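Local coordinates for protein bitiscetin (Bitis arietans, PDB 1JWI) that binds von Willebrand factor and induces its interaction, through the A1 domain, with platelet glycoprotein Ibα, so that platelets aggregate, at residues His14-Phe19 with Asp49-Leu54; Lys20-Trp25 with Gly118-Phe123. One frame throughout, in Å; residues are numbered along the deposited sequence.

Contact 1 (His14-Phe19 with Asp49-Leu54); sequences HCYKVF and DFVTKL
Y16 of the strand offers one face of its ring to F50 of the helix, and F50 meets it with its edge. The pair is a T-shaped (edge-to-face) stack: the centroids lie 5.0 Å apart and the planes are turned 73° against each other. A single corner of F50 does the touching; its CE2 stands over the rim of the tyrosine ring rather than its middle, 3.5 Å from Y16 CD1. With CG anti to the backbone N (chi1 169°), F50 reaches out from the helix toward the strand. Another corner of the tyrosine, CE2, approaches the methyl CG2 of V51 at 4.1 Å, the two side chains crossing at about a right angle.

At the tyrosine's CB, L54 is the partner. Its branch CD2 lies 3.8 Å from Y16 CB, while its branch point CG packs 3.7 Å from V18 CG2. Branched and apolar, V18 and L54 run antiparallel alongside each other and suit this place because their methyls pack closely and leave no polar group to satisfy. The axes of the two segments approach to 9.6 Å and cross at -38°, with side chains from both segments filling the gap. F50 also stacks on Y11, and the tyrosine hydroxyl is hydrogen-bonded to E47, one helical turn before V51.

No hydrogen bond spans the two segments. Between them the hold rests on dispersion and the weak electrostatics of an aromatic edge over a pi face; through E47, Y16 also ties this strand of the C-type lectin fold to helix 45-58.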
loop_
_atom_site.group_PDB
_atom_site.type_symbol
_atom_site.label_atom_id
_atom_site.label_comp_id
_atom_site.label_asym_id
_atom_site.label_seq_id
_atom_site.Cartn_x
_atom_site.Cartn_y
_atom_site.Cartn_z
ATOM N N HIS A 14 -29.837 -10.027 0.719
ATOM C CA HIS A 14 -29.108 -9.374 1.804
ATOM C C HIS A 14 -29.700 -8.002 2.126
ATOM O O HIS A 14 -30.427 -7.417 1.317
ATOM C CB HIS A 14 -27.621 -9.201 1.448
ATOM C CG HIS A 14 -26.838 -10.476 1.462
ATOM N ND1 HIS A 14 -26.627 -11.235 0.329
ATOM C CD2 HIS A 14 -26.218 -11.129 2.472
ATOM C CE1 HIS A 14 -25.910 -12.297 0.642
ATOM N NE2 HIS A 14 -25.647 -12.260 1.936
ATOM N N CYS A 15 -29.381 -7.506 3.319
ATOM C CA CYS A 15 -29.834 -6.195 3.776
ATOM C C CYS A 15 -28.607 -5.294 3.924
ATOM O O CYS A 15 -27.608 -5.695 4.529
ATOM C CB CYS A 15 -30.556 -6.324 5.118
ATOM S SG CYS A 15 -32.062 -7.359 5.052
ATOM N N TYR A 16 -28.683 -4.083 3.374
ATOM C CA TYR A 16 -27.568 -3.135 3.431
ATOM C C TYR A 16 -27.937 -1.798 4.050
ATOM O O TYR A 16 -29.075 -1.332 3.939
ATOM C CB TYR A 16 -27.018 -2.842 2.033
ATOM C CG TYR A 16 -26.631 -4.052 1.224
ATOM C CD1 TYR A 16 -27.600 -4.932 0.746
ATOM C CD2 TYR A 16 -25.298 -4.292 0.892
ATOM C CE1 TYR A 16 -27.254 -6.018 -0.051
ATOM C CE2 TYR A 16 -24.939 -5.373 0.094
ATOM C CZ TYR A 16 -25.925 -6.229 -0.378
ATOM O OH TYR A 16 -25.583 -7.272 -1.205
ATOM N N LYS A 17 -26.948 -1.167 4.668
ATOM C CA LYS A 17 -27.136 0.130 5.297
ATOM C C LYS A 17 -25.806 0.875 5.372
ATOM O O LYS A 17 -24.782 0.305 5.754
ATOM C CB LYS A 17 -27.706 -0.054 6.707
ATOM C CG LYS A 17 -27.771 1.212 7.553
ATOM C CD LYS A 17 -28.959 2.066 7.186
ATOM C CE LYS A 17 -29.169 3.203 8.182
ATOM N NZ LYS A 17 -30.366 4.013 7.799
ATOM N N VAL A 18 -25.839 2.149 4.990
ATOM C CA VAL A 18 -24.666 3.018 5.027
ATOM C C VAL A 18 -24.783 3.844 6.306
ATOM O O VAL A 18 -25.770 4.553 6.502
ATOM C CB VAL A 18 -24.643 3.978 3.803
ATOM C CG1 VAL A 18 -23.504 4.976 3.933
ATOM C CG2 VAL A 18 -24.511 3.176 2.512
ATOM N N PHE A 19 -23.791 3.742 7.183
ATOM C CA PHE A 19 -23.811 4.492 8.438
ATOM C C PHE A 19 -22.968 5.756 8.325
ATOM O O PHE A 19 -21.809 5.710 7.899
ATOM C CB PHE A 19 -23.303 3.610 9.579
ATOM C CG PHE A 19 -24.271 2.536 9.985
ATOM C CD1 PHE A 19 -25.252 2.791 10.937
ATOM C CD2 PHE A 19 -24.220 1.275 9.398
ATOM C CE1 PHE A 19 -26.169 1.806 11.297
ATOM C CE2 PHE A 19 -25.135 0.284 9.752
ATOM C CZ PHE A 19 -26.110 0.552 10.704
ATOM N N ASP A 49 -22.238 -2.307 -8.223
ATOM C CA ASP A 49 -23.005 -1.169 -8.716
ATOM C C ASP A 49 -24.109 -0.776 -7.741
ATOM O O ASP A 49 -24.442 0.401 -7.616
ATOM C CB ASP A 49 -23.596 -1.480 -10.095
ATOM C CG ASP A 49 -22.538 -1.512 -11.188
ATOM O OD1 ASP A 49 -21.415 -1.009 -10.957
ATOM O OD2 ASP A 49 -22.831 -2.021 -12.291
ATOM N N PHE A 50 -24.667 -1.760 -7.042
ATOM C CA PHE A 50 -25.715 -1.479 -6.070
ATOM C C PHE A 50 -25.126 -0.717 -4.889
ATOM O O PHE A 50 -25.651 0.322 -4.489
ATOM C CB PHE A 50 -26.357 -2.772 -5.558
ATOM C CG PHE A 50 -27.255 -2.563 -4.365
ATOM C CD1 PHE A 50 -28.435 -1.834 -4.482
ATOM C CD2 PHE A 50 -26.883 -3.037 -3.111
ATOM C CE1 PHE A 50 -29.232 -1.580 -3.365
ATOM C CE2 PHE A 50 -27.672 -2.787 -1.986
ATOM C CZ PHE A 50 -28.847 -2.055 -2.114
ATOM N N VAL A 51 -24.037 -1.247 -4.330
ATOM C CA VAL A 51 -23.367 -0.618 -3.193
ATOM C C VAL A 51 -22.899 0.796 -3.542
ATOM O O VAL A 51 -22.992 1.710 -2.719
ATOM C CB VAL A 51 -22.160 -1.475 -2.710
ATOM C CG1 VAL A 51 -21.367 -0.732 -1.637
ATOM C CG2 VAL A 51 -22.663 -2.792 -2.145
ATOM N N THR A 52 -22.409 0.975 -4.766
ATOM C CA THR A 52 -21.955 2.291 -5.215
ATOM C C THR A 52 -23.139 3.259 -5.254
ATOM O O THR A 52 -23.008 4.424 -4.900
ATOM C CB THR A 52 -21.323 2.225 -6.630
ATOM O OG1 THR A 52 -20.055 1.561 -6.553
ATOM C CG2 THR A 52 -21.122 3.622 -7.200
ATOM N N LYS A 53 -24.293 2.765 -5.683
ATOM C CA LYS A 53 -25.504 3.588 -5.768
ATOM C C LYS A 53 -26.008 3.956 -4.371
ATOM O O LYS A 53 -26.345 5.111 -4.096
ATOM C CB LYS A 53 -26.593 2.828 -6.536
ATOM C CG LYS A 53 -27.901 3.583 -6.684
ATOM C CD LYS A 53 -28.932 2.747 -7.430
ATOM C CE LYS A 53 -30.233 3.514 -7.620
ATOM N NZ LYS A 53 -31.226 2.694 -8.361
ATOM N N LEU A 54 -26.048 2.974 -3.476
ATOM C CA LEU A 54 -26.518 3.234 -2.122
ATOM C C LEU A 54 -25.627 4.280 -1.462
ATOM O O LEU A 54 -26.118 5.224 -0.848
ATOM C CB LEU A 54 -26.519 1.947 -1.288
ATOM C CG LEU A 54 -27.155 2.057 0.108
ATOM C CD1 LEU A 54 -28.643 2.360 -0.029
ATOM C CD2 LEU A 54 -26.948 0.753 0.885
#

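Contact 2 (Lys20-Trp25 with Gly118-Phe123); sequences KKVGTW and GEKNPF
The carbonyl oxygen of G23 is gripped by two donors: the backbone N of N121, with N121 N to G23 O at 3.2 Å, and the indole NE1 of W67. The CA-H of K120 adds a weaker contact to it. A return bond, G23 N to N121 O at 3.1 Å, is nearly straight (163° at the hydrogen), and together the two make G23 and N121 an antiparallel hydrogen-bonded pair. G23 is buried, and its carbonyl, serving both N121 N and W67 NE1, ties the two segments to strand 66-72.

Around this pair, CA-H···O contacts extend the match, the straightest running from T24 CA to E119 O at 3.5 Å (172°). V22 lays its methyl CG1 4.1 Å from P122 CD, and its other methyl, CG2, packs on K120 CB, the two side chains crossing at about a right angle. At the far end T24 and K120 run alongside each other, with T24 CG2 3.8 Å from K120 NZ. F123 presents its ring edge to a carbonyl, CE1 lying 3.2 Å from K21 O; a chi1 of 54° sets CG between the backbone N and carbonyl carbon and helps bring the ring there. N121 carries its amide away from the partner segment, where ND2 donates to E119 OE1 at 2.7 Å, in the amide plane and onto the anti lone pair. That bond helps fix which way the amide is turned.

T24 is the N-cap of helix 25-34, its OG1 accepting from D27 N. F123 packs against A28 and C32 of that helix and against L39 of strand 38-39, while W25 meets W67 of strand 66-72 edge-to-face and donates its NE1 to I68 O.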
loop_
_atom_site.group_PDB
_atom_site.type_symbol
_atom_site.label_atom_id
_atom_site.label_comp_id
_atom_site.label_asym_id
_atom_site.label_seq_id
_atom_site.Cartn_x
_atom_site.Cartn_y
_atom_site.Cartn_z
ATOM N N LYS A 20 -23.558 6.888 8.704
ATOM C CA LYS A 20 -22.869 8.166 8.630
ATOM C C LYS A 20 -21.946 8.432 9.813
ATOM O O LYS A 20 -21.043 9.261 9.716
ATOM C CB LYS A 20 -23.881 9.306 8.476
ATOM C CG LYS A 20 -24.471 9.399 7.074
ATOM C CD LYS A 20 -25.156 10.735 6.831
ATOM C CE LYS A 20 -26.515 10.796 7.505
ATOM N NZ LYS A 20 -27.422 9.730 6.989
ATOM N N LYS A 21 -22.171 7.732 10.922
ATOM C CA LYS A 21 -21.329 7.882 12.106
ATOM C C LYS A 21 -19.951 7.342 11.732
ATOM O O LYS A 21 -19.810 6.157 11.440
ATOM C CB LYS A 21 -21.903 7.070 13.271
ATOM C CG LYS A 21 -22.200 5.614 12.913
ATOM C CD LYS A 21 -22.474 4.749 14.140
ATOM C CE LYS A 21 -21.211 4.543 14.966
ATOM N NZ LYS A 21 -21.462 3.699 16.173
ATOM N N VAL A 22 -18.941 8.205 11.734
ATOM C CA VAL A 22 -17.593 7.789 11.350
ATOM C C VAL A 22 -16.877 6.950 12.400
ATOM O O VAL A 22 -17.022 7.173 13.598
ATOM C CB VAL A 22 -16.706 9.005 11.010
ATOM C CG1 VAL A 22 -17.328 9.796 9.867
ATOM C CG2 VAL A 22 -16.531 9.885 12.245
ATOM N N GLY A 23 -16.095 5.980 11.936
ATOM C CA GLY A 23 -15.359 5.127 12.853
ATOM C C GLY A 23 -14.170 4.499 12.164
ATOM O O GLY A 23 -14.084 4.521 10.934
ATOM N N THR A 24 -13.246 3.949 12.943
ATOM C CA THR A 24 -12.080 3.304 12.365
ATOM C C THR A 24 -12.588 2.012 11.740
ATOM O O THR A 24 -13.677 1.551 12.073
ATOM C CB THR A 24 -11.014 2.978 13.438
ATOM O OG1 THR A 24 -11.504 1.959 14.317
ATOM C CG2 THR A 24 -10.682 4.223 14.249
ATOM N N TRP A 25 -11.805 1.434 10.833
ATOM C CA TRP A 25 -12.210 0.205 10.161
ATOM C C TRP A 25 -12.609 -0.866 11.171
ATOM O O TRP A 25 -13.664 -1.490 11.045
ATOM C CB TRP A 25 -11.076 -0.323 9.278
ATOM C CG TRP A 25 -11.486 -1.461 8.385
ATOM C CD1 TRP A 25 -12.021 -1.372 7.129
ATOM C CD2 TRP A 25 -11.372 -2.861 8.674
ATOM N NE1 TRP A 25 -12.238 -2.634 6.615
ATOM C CE2 TRP A 25 -11.849 -3.564 7.543
ATOM C CE3 TRP A 25 -10.909 -3.591 9.780
ATOM C CZ2 TRP A 25 -11.876 -4.963 7.485
ATOM C CZ3 TRP A 25 -10.936 -4.983 9.721
ATOM C CH2 TRP A 25 -11.416 -5.653 8.576
ATOM N N GLY A 118 -6.756 3.281 10.765
ATOM C CA GLY A 118 -7.139 4.122 11.887
ATOM C C GLY A 118 -7.888 5.394 11.526
ATOM O O GLY A 118 -8.246 6.182 12.407
ATOM N N GLU A 119 -8.126 5.597 10.235
ATOM C CA GLU A 119 -8.844 6.773 9.744
ATOM C C GLU A 119 -10.340 6.622 10.035
ATOM O O GLU A 119 -10.880 5.521 9.952
ATOM C CB GLU A 119 -8.623 6.900 8.234
ATOM C CG GLU A 119 -9.066 8.210 7.611
ATOM C CD GLU A 119 -8.854 8.232 6.103
ATOM O OE1 GLU A 119 -9.686 7.656 5.369
ATOM O OE2 GLU A 119 -7.847 8.819 5.651
ATOM N N LYS A 120 -11.011 7.720 10.369
ATOM C CA LYS A 120 -12.444 7.656 10.658
ATOM C C LYS A 120 -13.288 7.985 9.424
ATOM O O LYS A 120 -13.240 9.098 8.900
ATOM C CB LYS A 120 -12.802 8.603 11.809
ATOM C CG LYS A 120 -12.194 8.192 13.144
ATOM C CD LYS A 120 -12.624 9.111 14.277
ATOM C CE LYS A 120 -11.832 8.815 15.542
ATOM N NZ LYS A 120 -11.918 7.381 15.949
ATOM N N ASN A 121 -14.062 7.004 8.969
ATOM C CA ASN A 121 -14.903 7.176 7.789
ATOM C C ASN A 121 -16.263 6.540 7.983
ATOM O O ASN A 121 -16.448 5.705 8.869
ATOM C CB ASN A 121 -14.275 6.493 6.569
ATOM C CG ASN A 121 -12.984 7.134 6.129
ATOM O OD1 ASN A 121 -12.934 8.335 5.871
ATOM N ND2 ASN A 121 -11.928 6.330 6.023
ATOM N N PRO A 122 -17.244 6.941 7.163
ATOM C CA PRO A 122 -18.554 6.314 7.318
ATOM C C PRO A 122 -18.339 4.890 6.801
ATOM O O PRO A 122 -17.274 4.581 6.246
ATOM C CB PRO A 122 -19.455 7.158 6.411
ATOM C CG PRO A 122 -18.523 7.679 5.374
ATOM C CD PRO A 122 -17.297 8.038 6.184
ATOM N N PHE A 123 -19.323 4.021 6.970
ATOM C CA PHE A 123 -19.153 2.645 6.527
ATOM C C PHE A 123 -20.448 1.983 6.103
ATOM O O PHE A 123 -21.537 2.524 6.297
ATOM C CB PHE A 123 -18.486 1.815 7.625
ATOM C CG PHE A 123 -19.194 1.875 8.944
ATOM C CD1 PHE A 123 -19.035 2.971 9.785
ATOM C CD2 PHE A 123 -20.026 0.836 9.344
ATOM C CE1 PHE A 123 -19.693 3.028 11.013
ATOM C CE2 PHE A 123 -20.688 0.883 10.571
ATOM C CZ PHE A 123 -20.521 1.987 11.407
#

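Overall arrangement
Both contacts draw on the same antiparallel sheet, in which strands 14-20 and 121-126 are neighbours. They touch where F19 N lies 2.7 Å from F123 O, a probable hydrogen bond, and their centres are about 16 Å apart. Contact 1 packs helix 45-58 on this sheet mainly through aromatic and aliphatic groups, with no hydrogen bond between its segments, three of its six touching residues being buried. Contact 2 is a backbone match instead, continuing from strand 14-20 past the corner at K21; it mixes buried G23, N121, P122 and F123 with lysines at the surface. Along the chain their segments alternate. Contact 2 joins parts of the chain 93 residues apart.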